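Local coordinates for thioredoxin family protein (Pseudomonas aeruginosa, PDB 1Z6N) that is of unknown function but belongs to the thioredoxin family, carries a CxxC motif at a helix start and probably binds a metal ion, at residues C66-I71 / A143-G148; F78-R81 / E87-I90; G125-R130 / I155-A160; Q132-G137 / G148-H153. All blocks are in the same frame, centred on the assembly; numbering follows the deposited sequence.

Interaction 1. Residues C66-I71 / A143-G148; sequences CPDCQI and AAYKAG
Tyr145 of helix 139-146 reaches across to Asp68 and Ile71 on the first turns of helix 67-82. This helix opens with a CxxC sequence, Cys66 to Cys69, placed as in the redox site of thioredoxins; a redox role here is only inferred. The tyrosine ring lies with its edge to the carboxylate of Asp68 and one face to Ile71. The long axes of Asp68 and Tyr145 cross at about a right angle. Their flat groups are nearly coplanar, with planes 17° apart. Tyr145 OH donates to Asp68 OD1 at 2.6 Å, and this oxygen accepts through its anti lone pair. Arg130 forms a salt bridge with the same oxygen, and Tyr145 OH also meets Asn72 ND2 in a hydrogen bond. OD1 of the buried carboxylate is thus gripped by both a hydroxyl and a guanidinium group.

Ile71 covers the ring from one side. Its CD1 makes a CH-pi contact, 4.2 Å from the centroid of the Tyr145 ring and shifted toward the rim. The branch CG2 touches Tyr145 CE1 at 3.8 Å. Helix 139-146 then ends in a Schellman motif at Gly148, which has positive phi. At the start of the other helix, Cys66 is the N-cap: its SG accepts from Cys69 N at 3.4 Å.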
loop_
_atom_site.group_PDB
_atom_site.type_symbol
_atom_site.label_atom_id
_atom_site.label_comp_id
_atom_site.label_asym_id
_atom_site.label_seq_id
_atom_site.Cartn_x
_atom_site.Cartn_y
_atom_site.Cartn_z
ATOM N N CYS A 66 2.646 -8.163 9.940
ATOM C CA CYS A 66 1.916 -8.797 8.839
ATOM C C CYS A 66 2.802 -8.881 7.591
ATOM O O CYS A 66 3.226 -7.851 7.083
ATOM C CB CYS A 66 0.661 -7.979 8.547
ATOM S SG CYS A 66 -0.139 -8.513 7.028
ATOM N N PRO A 67 3.111 -10.110 7.113
ATOM C CA PRO A 67 3.943 -10.252 5.911
ATOM C C PRO A 67 3.378 -9.540 4.698
ATOM O O PRO A 67 4.142 -8.985 3.899
ATOM C CB PRO A 67 3.974 -11.776 5.685
ATOM C CG PRO A 67 3.893 -12.305 7.055
ATOM C CD PRO A 67 2.830 -11.427 7.708
ATOM N N ASP A 68 2.048 -9.522 4.573
ATOM C CA ASP A 68 1.417 -8.839 3.445
ATOM C C ASP A 68 1.657 -7.328 3.533
ATOM O O ASP A 68 1.797 -6.665 2.511
ATOM C CB ASP A 68 -0.080 -9.135 3.385
ATOM C CG ASP A 68 -0.357 -10.599 3.213
ATOM O OD1 ASP A 68 0.053 -11.136 2.166
ATOM O OD2 ASP A 68 -0.946 -11.217 4.125
ATOM N N CYS A 69 1.687 -6.782 4.750
ATOM C CA CYS A 69 2.052 -5.369 4.934
ATOM C C CYS A 69 3.524 -5.126 4.630
ATOM O O CYS A 69 3.867 -4.146 3.964
ATOM C CB CYS A 69 1.747 -4.901 6.353
ATOM S SG CYS A 69 -0.032 -4.849 6.692
ATOM N N GLN A 70 4.401 -5.999 5.119
ATOM C CA GLN A 70 5.832 -5.828 4.844
ATOM C C GLN A 70 6.109 -5.756 3.340
ATOM O O GLN A 70 6.853 -4.891 2.867
ATOM C CB GLN A 70 6.652 -6.956 5.474
ATOM C CG GLN A 70 6.543 -7.014 6.990
ATOM C CD GLN A 70 6.945 -8.360 7.539
ATOM O OE1 GLN A 70 7.389 -9.250 6.790
ATOM N NE2 GLN A 70 6.796 -8.530 8.850
ATOM N N ILE A 71 5.492 -6.674 2.602
ATOM C CA ILE A 71 5.667 -6.780 1.148
ATOM C C ILE A 71 5.068 -5.582 0.440
ATOM O O ILE A 71 5.762 -4.839 -0.238
ATOM C CB ILE A 71 5.033 -8.072 0.623
ATOM C CG1 ILE A 71 5.798 -9.287 1.174
ATOM C CG2 ILE A 71 5.026 -8.097 -0.913
ATOM C CD1 ILE A 71 5.038 -10.614 1.087
ATOM N N ALA A 143 3.857 -18.569 -2.953
ATOM C CA ALA A 143 5.284 -18.749 -2.762
ATOM C C ALA A 143 6.082 -17.610 -3.387
ATOM O O ALA A 143 6.874 -16.969 -2.707
ATOM C CB ALA A 143 5.744 -20.112 -3.305
ATOM N N ALA A 144 5.848 -17.355 -4.677
ATOM C CA ALA A 144 6.548 -16.292 -5.404
ATOM C C ALA A 144 6.211 -14.915 -4.839
ATOM O O ALA A 144 7.076 -14.046 -4.716
ATOM C CB ALA A 144 6.194 -16.343 -6.870
ATOM N N TYR A 145 4.942 -14.723 -4.498
ATOM C CA TYR A 145 4.516 -13.504 -3.825
ATOM C C TYR A 145 5.236 -13.261 -2.482
ATOM O O TYR A 145 5.766 -12.166 -2.257
ATOM C CB TYR A 145 3.000 -13.514 -3.645
ATOM C CG TYR A 145 2.500 -12.536 -2.618
ATOM C CD1 TYR A 145 2.495 -11.166 -2.880
ATOM C CD2 TYR A 145 2.029 -12.984 -1.389
ATOM C CE1 TYR A 145 2.028 -10.260 -1.928
ATOM C CE2 TYR A 145 1.560 -12.084 -0.431
ATOM C CZ TYR A 145 1.568 -10.727 -0.714
ATOM O OH TYR A 145 1.096 -9.827 0.221
ATOM N N LYS A 146 5.253 -14.276 -1.608
ATOM C CA LYS A 146 5.882 -14.157 -0.272
ATOM C C LYS A 146 7.388 -13.942 -0.407
ATOM O O LYS A 146 8.045 -13.414 0.501
ATOM C CB LYS A 146 5.605 -15.391 0.593
ATOM C CG LYS A 146 4.193 -15.498 1.157
ATOM C CD LYS A 146 3.983 -16.849 1.851
ATOM C CE LYS A 146 2.522 -17.095 2.214
ATOM N NZ LYS A 146 2.339 -18.517 2.642
ATOM N N ALA A 147 7.925 -14.353 -1.552
ATOM C CA ALA A 147 9.311 -14.107 -1.917
ATOM C C ALA A 147 9.558 -12.746 -2.586
ATOM O O ALA A 147 10.694 -12.424 -2.933
ATOM C CB ALA A 147 9.833 -15.242 -2.799
ATOM N N GLY A 148 8.506 -11.952 -2.798
ATOM C CA GLY A 148 8.677 -10.635 -3.414
ATOM C C GLY A 148 8.576 -10.522 -4.933
ATOM O O GLY A 148 8.904 -9.481 -5.513
#

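Interaction 2. Residues F78-R81 / E87-I90; sequences FAQR and ELAI
Gln80 meets Leu88 after an unusual first torsion. Its CG sits between the backbone N and the carbonyl carbon (chi1 88°), and the chain then runs extended through chi2 of 176°. This carries the terminal amide from helix 67-82 straight out to strand 86-91. Leu88 answers with CG beside its own backbone N (chi1 -78°), and its CD1 turns toward the helix. The two side chains approach at a slant. Leu88 CD1 lies 3.7 Å from Gln80 CD and 3.9 Å from Gln80 CB, so the methyl rests along the glutamine chain. The amide end also comes up to the strand backbone at Glu87 and Leu88.

The contact belongs to a beta-alpha-beta unit made of strand 56-61, helix 67-82 and strand 86-91. Phe14 of helix 14-19 also touches Gln80, and Leu58 of strand 56-61 touches Leu88. The bond from CA to CB of Glu87 points away from the helix. The Glu87 side chain is about 6 Å from that of Asp13, seen to bind magnesium in this protein, though not in this chain.

The packing therefore rests on a methyl against glutamine carbons, and the amide probably gives the strand backbone a polar neighbour.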
loop_
_atom_site.group_PDB
_atom_site.type_symbol
_atom_site.label_atom_id
_atom_site.label_comp_id
_atom_site.label_asym_id
_atom_site.label_seq_id
_atom_site.Cartn_x
_atom_site.Cartn_y
_atom_site.Cartn_z
ATOM N N PHE A 78 8.206 2.617 -1.945
ATOM C CA PHE A 78 9.142 2.839 -3.050
ATOM C C PHE A 78 8.511 3.774 -4.084
ATOM O O PHE A 78 9.148 4.728 -4.535
ATOM C CB PHE A 78 9.568 1.505 -3.644
ATOM C CG PHE A 78 10.579 1.618 -4.752
ATOM C CD1 PHE A 78 11.831 2.196 -4.534
ATOM C CD2 PHE A 78 10.296 1.097 -6.005
ATOM C CE1 PHE A 78 12.770 2.281 -5.580
ATOM C CE2 PHE A 78 11.235 1.174 -7.046
ATOM C CZ PHE A 78 12.462 1.766 -6.820
ATOM N N ALA A 79 7.235 3.545 -4.401
ATOM C CA ALA A 79 6.515 4.405 -5.348
ATOM C C ALA A 79 6.417 5.847 -4.859
ATOM O O ALA A 79 6.613 6.780 -5.631
ATOM C CB ALA A 79 5.128 3.841 -5.668
ATOM N N GLN A 80 6.143 6.040 -3.564
ATOM C CA GLN A 80 6.034 7.394 -3.038
ATOM C C GLN A 80 7.390 8.116 -3.018
ATOM O O GLN A 80 7.457 9.341 -3.140
ATOM C CB GLN A 80 5.377 7.388 -1.658
ATOM C CG GLN A 80 6.327 7.203 -0.482
ATOM C CD GLN A 80 5.612 7.318 0.856
ATOM O OE1 GLN A 80 5.902 6.581 1.829
ATOM N NE2 GLN A 80 4.652 8.226 0.916
ATOM N N ARG A 81 8.476 7.357 -2.886
ATOM C CA ARG A 81 9.805 7.953 -2.934
ATOM C C ARG A 81 10.171 8.378 -4.359
ATOM O O ARG A 81 10.862 9.380 -4.553
ATOM C CB ARG A 81 10.841 6.999 -2.337
ATOM C CG ARG A 81 10.668 6.883 -0.831
ATOM C CD ARG A 81 11.752 6.058 -0.162
ATOM N NE ARG A 81 11.627 4.630 -0.440
ATOM C CZ ARG A 81 12.471 3.940 -1.204
ATOM N NH1 ARG A 81 13.503 4.552 -1.777
ATOM N NH2 ARG A 81 12.287 2.637 -1.394
ATOM N N GLU A 87 1.411 10.059 -1.344
ATOM C CA GLU A 87 1.831 10.015 0.059
ATOM C C GLU A 87 1.033 8.974 0.844
ATOM O O GLU A 87 -0.197 8.957 0.740
ATOM C CB GLU A 87 1.626 11.369 0.755
ATOM C CG GLU A 87 2.237 11.390 2.178
ATOM C CD GLU A 87 1.981 12.671 2.994
ATOM O OE1 GLU A 87 1.437 13.656 2.459
ATOM O OE2 GLU A 87 2.338 12.667 4.197
ATOM N N LEU A 88 1.733 8.151 1.633
ATOM C CA LEU A 88 1.119 7.133 2.508
ATOM C C LEU A 88 1.060 7.632 3.932
ATOM O O LEU A 88 2.015 8.244 4.409
ATOM C CB LEU A 88 1.966 5.842 2.570
ATOM C CG LEU A 88 1.983 4.797 1.468
ATOM C CD1 LEU A 88 2.584 5.383 0.200
ATOM C CD2 LEU A 88 2.789 3.587 1.918
ATOM N N ALA A 89 -0.043 7.313 4.617
ATOM C CA ALA A 89 -0.090 7.439 6.082
ATOM C C ALA A 89 -0.750 6.178 6.584
ATOM O O ALA A 89 -1.726 5.702 5.984
ATOM C CB ALA A 89 -0.890 8.643 6.495
ATOM N N ILE A 90 -0.244 5.639 7.691
ATOM C CA ILE A 90 -0.649 4.288 8.125
ATOM C C ILE A 90 -1.250 4.303 9.531
ATOM O O ILE A 90 -0.634 4.798 10.479
ATOM C CB ILE A 90 0.579 3.351 8.108
ATOM C CG1 ILE A 90 1.162 3.306 6.683
ATOM C CG2 ILE A 90 0.211 1.935 8.513
ATOM C CD1 ILE A 90 2.678 2.968 6.629
#

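Interaction 3. Residues G125-R130 / I155-A160; sequences GRFVER and IGDVLA
Phe127 of strand 123-128 points toward helix 151-164 and packs on Val158 and Asp157. Its path can be followed outward from the strand. CB lies 4.3 Å from Val158 CG2, a loose apolar contact at the base of the side chain. CG is anti to the backbone N (chi1 173°), which sets the CD1 and CE1 side of the ring against Asp157. CD1 then comes 3.9 Å from Asp157 CB. That carbon sits at the edge of the ring and in its plane. Farther out, CE1 is 3.8 Å from Asp157 OD2. The oxygen approaches the ring at a slant. The two side chains cross at about a right angle, and the carboxylate plane is turned 51° from the ring plane. Asn72 of helix 67-82 and Val114 of strand 113-117 also touch Phe127.

Asp157 OD2 has a stronger partner than the ring. It accepts a hydrogen bond from the backbone N of Gln132, at the start of helix 132-137. The bond probably helps to hold the carboxylate beside Phe127, and it ties helix 151-164 to the chain that follows the strand. Val158 continues the apolar layer, touching Leu76 of helix 67-82 and Val116 of strand 113-117.

Of the CA atoms, those of Phe127 and Val158 come nearest across the segments, 6.7 Å apart. Strand 123-128 is an outermost strand of the four-stranded mixed sheet. A terminal helix laid against this sheet, with strand order 2-1-3-4, is typical of the thioredoxin-like alpha/beta fold.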
loop_
_atom_site.group_PDB
_atom_site.type_symbol
_atom_site.label_atom_id
_atom_site.label_comp_id
_atom_site.label_asym_id
_atom_site.label_seq_id
_atom_site.Cartn_x
_atom_site.Cartn_y
_atom_site.Cartn_z
ATOM N N GLY A 125 -10.705 4.251 -4.797
ATOM C CA GLY A 125 -10.686 2.802 -4.852
ATOM C C GLY A 125 -9.844 2.229 -3.739
ATOM O O GLY A 125 -9.362 2.972 -2.877
ATOM N N ARG A 126 -9.684 0.907 -3.772
ATOM C CA ARG A 126 -9.013 0.174 -2.707
ATOM C C ARG A 126 -8.090 -0.894 -3.248
ATOM O O ARG A 126 -8.398 -1.555 -4.261
ATOM C CB ARG A 126 -10.029 -0.579 -1.843
ATOM C CG ARG A 126 -11.249 0.152 -1.444
ATOM C CD ARG A 126 -12.274 -0.870 -1.017
ATOM N NE ARG A 126 -13.530 -0.222 -0.689
ATOM C CZ ARG A 126 -14.507 -0.804 -0.006
ATOM N NH1 ARG A 126 -14.369 -2.049 0.427
ATOM N NH2 ARG A 126 -15.611 -0.129 0.252
ATOM N N PHE A 127 -7.003 -1.099 -2.506
ATOM C CA PHE A 127 -6.129 -2.271 -2.645
ATOM C C PHE A 127 -6.304 -3.062 -1.346
ATOM O O PHE A 127 -6.247 -2.481 -0.259
ATOM C CB PHE A 127 -4.685 -1.816 -2.850
ATOM C CG PHE A 127 -3.660 -2.928 -2.832
ATOM C CD1 PHE A 127 -3.095 -3.404 -4.023
ATOM C CD2 PHE A 127 -3.234 -3.482 -1.624
ATOM C CE1 PHE A 127 -2.126 -4.416 -3.994
ATOM C CE2 PHE A 127 -2.260 -4.481 -1.586
ATOM C CZ PHE A 127 -1.709 -4.957 -2.774
ATOM N N VAL A 128 -6.543 -4.368 -1.437
ATOM C CA VAL A 128 -6.864 -5.139 -0.238
ATOM C C VAL A 128 -5.993 -6.387 -0.144
ATOM O O VAL A 128 -6.151 -7.328 -0.949
ATOM C CB VAL A 128 -8.364 -5.564 -0.171
ATOM C CG1 VAL A 128 -8.652 -6.226 1.176
ATOM C CG2 VAL A 128 -9.304 -4.375 -0.411
ATOM N N GLU A 129 -5.077 -6.362 0.830
ATOM C CA GLU A 129 -4.230 -7.497 1.202
ATOM C C GLU A 129 -3.107 -7.870 0.223
ATOM O O GLU A 129 -1.933 -7.866 0.608
ATOM C CB GLU A 129 -5.067 -8.732 1.571
ATOM C CG GLU A 129 -4.310 -9.738 2.435
ATOM C CD GLU A 129 -5.192 -10.847 2.998
ATOM O OE1 GLU A 129 -6.052 -11.357 2.260
ATOM O OE2 GLU A 129 -5.018 -11.208 4.178
ATOM N N ARG A 130 -3.472 -8.206 -1.018
ATOM C CA ARG A 130 -2.515 -8.694 -2.000
ATOM C C ARG A 130 -2.873 -8.158 -3.381
ATOM O O ARG A 130 -4.043 -7.858 -3.620
ATOM C CB ARG A 130 -2.524 -10.225 -2.028
ATOM C CG ARG A 130 -1.994 -10.796 -0.750
ATOM C CD ARG A 130 -2.134 -12.300 -0.687
ATOM N NE ARG A 130 -1.831 -12.708 0.677
ATOM C CZ ARG A 130 -2.477 -13.639 1.372
ATOM N NH1 ARG A 130 -3.487 -14.321 0.832
ATOM N NH2 ARG A 130 -2.106 -13.883 2.625
ATOM N N ILE A 155 2.234 -1.708 -6.907
ATOM C CA ILE A 155 2.316 -0.363 -7.464
ATOM C C ILE A 155 1.368 -0.211 -8.650
ATOM O O ILE A 155 0.619 0.772 -8.730
ATOM C CB ILE A 155 3.759 -0.002 -7.883
ATOM C CG1 ILE A 155 4.701 -0.045 -6.660
ATOM C CG2 ILE A 155 3.798 1.371 -8.547
ATOM C CD1 ILE A 155 6.197 0.046 -7.026
ATOM N N GLY A 156 1.406 -1.185 -9.566
ATOM C CA GLY A 156 0.536 -1.178 -10.758
ATOM C C GLY A 156 -0.939 -1.138 -10.398
ATOM O O GLY A 156 -1.711 -0.400 -11.017
ATOM N N ASP A 157 -1.336 -1.919 -9.393
ATOM C CA ASP A 157 -2.744 -1.938 -8.987
ATOM C C ASP A 157 -3.186 -0.554 -8.498
ATOM O O ASP A 157 -4.279 -0.077 -8.833
ATOM C CB ASP A 157 -3.004 -2.953 -7.870
ATOM C CG ASP A 157 -3.005 -4.403 -8.345
ATOM O OD1 ASP A 157 -2.660 -4.696 -9.526
ATOM O OD2 ASP A 157 -3.356 -5.253 -7.492
ATOM N N VAL A 158 -2.359 0.081 -7.665
ATOM C CA VAL A 158 -2.706 1.407 -7.137
ATOM C C VAL A 158 -2.716 2.441 -8.263
ATOM O O VAL A 158 -3.616 3.286 -8.323
ATOM C CB VAL A 158 -1.763 1.817 -5.989
ATOM C CG1 VAL A 158 -1.898 3.299 -5.668
ATOM C CG2 VAL A 158 -2.075 0.960 -4.760
ATOM N N LEU A 159 -1.743 2.361 -9.172
ATOM C CA LEU A 159 -1.732 3.283 -10.310
ATOM C C LEU A 159 -2.980 3.131 -11.171
ATOM O O LEU A 159 -3.505 4.134 -11.663
ATOM C CB LEU A 159 -0.468 3.141 -11.175
ATOM C CG LEU A 159 0.838 3.597 -10.513
ATOM C CD1 LEU A 159 1.987 3.636 -11.505
ATOM C CD2 LEU A 159 0.713 4.941 -9.768
ATOM N N ALA A 160 -3.465 1.900 -11.353
ATOM C CA ALA A 160 -4.687 1.678 -12.151
ATOM C C ALA A 160 -5.884 2.414 -11.555
ATOM O O ALA A 160 -6.718 2.959 -12.283
ATOM C CB ALA A 160 -5.005 0.188 -12.297
#

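Interaction 4. Residues Q132-G137 / G148-H153; sequences QAVLDG and GDYLEH
Apolar contacts carry most of this packing, in which Val134 and Ala133 of helix 132-137 meet Tyr150 and His153. Val134 CG2 stands over one face of the Tyr150 ring. It makes a CH-pi contact, 3.8 Å from the ring centroid and 23° off the normal. The methyl is offset toward the rim, and its nearest ring atom is Tyr150 CG at 3.5 Å. With CG1 anti to the backbone N (chi1 179°), CG2 is the branch that falls over the Tyr150 ring. Ala133 CB sits in the angle between two rings. It touches Tyr150 CE2 at 3.8 Å and His153 CD2 at 3.7 Å. The rings also meet each other: Tyr150 CD2 lies 3.5 Å above the His153 plane, over its centre.

The polar link between the segments runs through water. One water donates to Ala133 O at 2.7 Å and is hydrogen-bonded to Tyr150 OH at 2.8 Å. Within helix 132-137, Gln132 NE2 donates to Asp136 OD1. Asp136 OD1 lies in the amide plane of Gln132, while NE2 approaches tilted above the carboxylate plane.

Tyr150 lies in a type I turn from Gly148 to Leu151, which leads from helix 139-146 into helix 151-164. The chemistry implies a division of labour on one tyrosine: its ring serves the apolar packing, while its hydroxyl reaches the helix backbone through a single water.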
loop_
_atom_site.group_PDB
_atom_site.type_symbol
_atom_site.label_atom_id
_atom_site.label_comp_id
_atom_site.label_asym_id
_atom_site.label_seq_id
_atom_site.Cartn_x
_atom_site.Cartn_y
_atom_site.Cartn_z
ATOM N N GLN A 132 -3.851 -7.991 -7.344
ATOM C CA GLN A 132 -4.811 -8.773 -8.130
ATOM C C GLN A 132 -4.162 -9.998 -8.786
ATOM O O GLN A 132 -4.789 -11.064 -8.896
ATOM C CB GLN A 132 -5.495 -7.891 -9.190
ATOM C CG GLN A 132 -6.719 -8.562 -9.856
ATOM C CD GLN A 132 -7.778 -8.911 -8.824
ATOM O OE1 GLN A 132 -8.260 -8.040 -8.091
ATOM N NE2 GLN A 132 -8.143 -10.188 -8.762
ATOM N N ALA A 133 -2.918 -9.855 -9.245
ATOM C CA ALA A 133 -2.242 -10.971 -9.934
ATOM C C ALA A 133 -1.975 -12.121 -8.964
ATOM O O ALA A 133 -1.955 -13.288 -9.363
ATOM C CB ALA A 133 -0.933 -10.518 -10.603
ATOM N N VAL A 134 -1.803 -11.775 -7.685
ATOM C CA VAL A 134 -1.602 -12.777 -6.631
ATOM C C VAL A 134 -2.929 -13.439 -6.256
ATOM O O VAL A 134 -3.009 -14.660 -6.162
ATOM C CB VAL A 134 -0.881 -12.194 -5.405
ATOM C CG1 VAL A 134 -0.714 -13.267 -4.341
ATOM C CG2 VAL A 134 0.478 -11.666 -5.831
ATOM N N LEU A 135 -3.970 -12.629 -6.063
ATOM C CA LEU A 135 -5.321 -13.161 -5.886
ATOM C C LEU A 135 -5.661 -14.118 -7.018
ATOM O O LEU A 135 -6.148 -15.232 -6.777
ATOM C CB LEU A 135 -6.365 -12.039 -5.805
ATOM C CG LEU A 135 -6.125 -11.009 -4.699
ATOM C CD1 LEU A 135 -7.227 -9.956 -4.686
ATOM C CD2 LEU A 135 -5.986 -11.678 -3.327
ATOM N N ASP A 136 -5.393 -13.690 -8.255
ATOM C CA ASP A 136 -5.675 -14.505 -9.443
ATOM C C ASP A 136 -4.879 -15.815 -9.475
ATOM O O ASP A 136 -5.416 -16.861 -9.848
ATOM C CB ASP A 136 -5.389 -13.716 -10.730
ATOM C CG ASP A 136 -6.403 -12.617 -10.997
ATOM O OD1 ASP A 136 -7.337 -12.430 -10.183
ATOM O OD2 ASP A 136 -6.284 -11.967 -12.069
ATOM N N GLY A 137 -3.604 -15.744 -9.098
ATOM C CA GLY A 137 -2.718 -16.902 -9.187
ATOM C C GLY A 137 -3.060 -17.985 -8.187
ATOM O O GLY A 137 -2.747 -19.160 -8.398
ATOM N N GLY A 148 8.506 -11.952 -2.798
ATOM C CA GLY A 148 8.677 -10.635 -3.414
ATOM C C GLY A 148 8.576 -10.522 -4.933
ATOM O O GLY A 148 8.904 -9.481 -5.513
ATOM N N ASP A 149 8.082 -11.558 -5.595
ATOM C CA ASP A 149 8.053 -11.520 -7.054
ATOM C C ASP A 149 6.933 -10.647 -7.649
ATOM O O ASP A 149 6.888 -10.443 -8.863
ATOM C CB ASP A 149 8.036 -12.940 -7.638
ATOM C CG ASP A 149 9.313 -13.722 -7.331
ATOM O OD1 ASP A 149 10.334 -13.110 -6.954
ATOM O OD2 ASP A 149 9.293 -14.961 -7.480
ATOM N N TYR A 150 6.052 -10.123 -6.794
ATOM C CA TYR A 150 4.926 -9.298 -7.247
ATOM C C TYR A 150 4.923 -7.897 -6.620
ATOM O O TYR A 150 3.868 -7.261 -6.519
ATOM C CB TYR A 150 3.596 -9.991 -6.943
ATOM C CG TYR A 150 3.320 -11.240 -7.742
ATOM C CD1 TYR A 150 3.787 -12.479 -7.317
ATOM C CD2 TYR A 150 2.551 -11.184 -8.906
ATOM C CE1 TYR A 150 3.517 -13.631 -8.023
ATOM C CE2 TYR A 150 2.272 -12.339 -9.636
ATOM C CZ TYR A 150 2.765 -13.559 -9.195
ATOM O OH TYR A 150 2.490 -14.698 -9.913
ATOM N N LEU A 151 6.098 -7.405 -6.218
ATOM C CA LEU A 151 6.189 -6.051 -5.667
ATOM C C LEU A 151 5.735 -4.985 -6.648
ATOM O O LEU A 151 4.984 -4.082 -6.276
ATOM C CB LEU A 151 7.606 -5.727 -5.189
ATOM C CG LEU A 151 8.052 -6.308 -3.855
ATOM C CD1 LEU A 151 7.522 -5.557 -2.674
ATOM C CD2 LEU A 151 7.689 -7.743 -3.727
ATOM N N GLU A 152 6.172 -5.086 -7.902
ATOM C CA GLU A 152 5.781 -4.101 -8.900
ATOM C C GLU A 152 4.249 -4.069 -9.085
ATOM O O GLU A 152 3.673 -3.013 -9.368
ATOM C CB GLU A 152 6.454 -4.393 -10.236
ATOM C CG GLU A 152 5.972 -5.671 -10.884
ATOM C CD GLU A 152 6.804 -6.072 -12.081
ATOM O OE1 GLU A 152 8.054 -6.036 -11.985
ATOM O OE2 GLU A 152 6.202 -6.435 -13.112
ATOM N N HIS A 153 3.613 -5.227 -8.907
ATOM C CA HIS A 153 2.159 -5.352 -9.110
ATOM C C HIS A 153 1.342 -4.567 -8.085
ATOM O O HIS A 153 0.237 -4.090 -8.411
ATOM C CB HIS A 153 1.720 -6.821 -9.091
ATOM C CG HIS A 153 2.408 -7.674 -10.108
ATOM N ND1 HIS A 153 3.742 -8.013 -10.013
ATOM C CD2 HIS A 153 1.946 -8.275 -11.230
ATOM C CE1 HIS A 153 4.073 -8.776 -11.039
ATOM N NE2 HIS A 153 3.000 -8.956 -11.791
HETATM O O HOH W 1 -0.182 -14.799 -10.761
#

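Overall arrangement
From the N terminus, the chain first enters interaction 1 at 66-71, the start of helix 67-82. Near the end of that helix, interaction 2 closes a short loop to strand 86-91, nested inside the loop of interaction 1. Interaction 3 opens next on strand 123-128, and interaction 4 opens on helix 132-137. Residues 143-148 close interaction 1, and 148-153 close interaction 4; the two share Gly148. Interaction 3 closes last, on helix 151-164, with interaction 4 nested inside it. Interaction 1 crosses both 3 and 4. Together they join helix 67-82, the sheet edges and the C-terminal helices. Interactions 2 and 3 touch where Ala79 packs on Ile155.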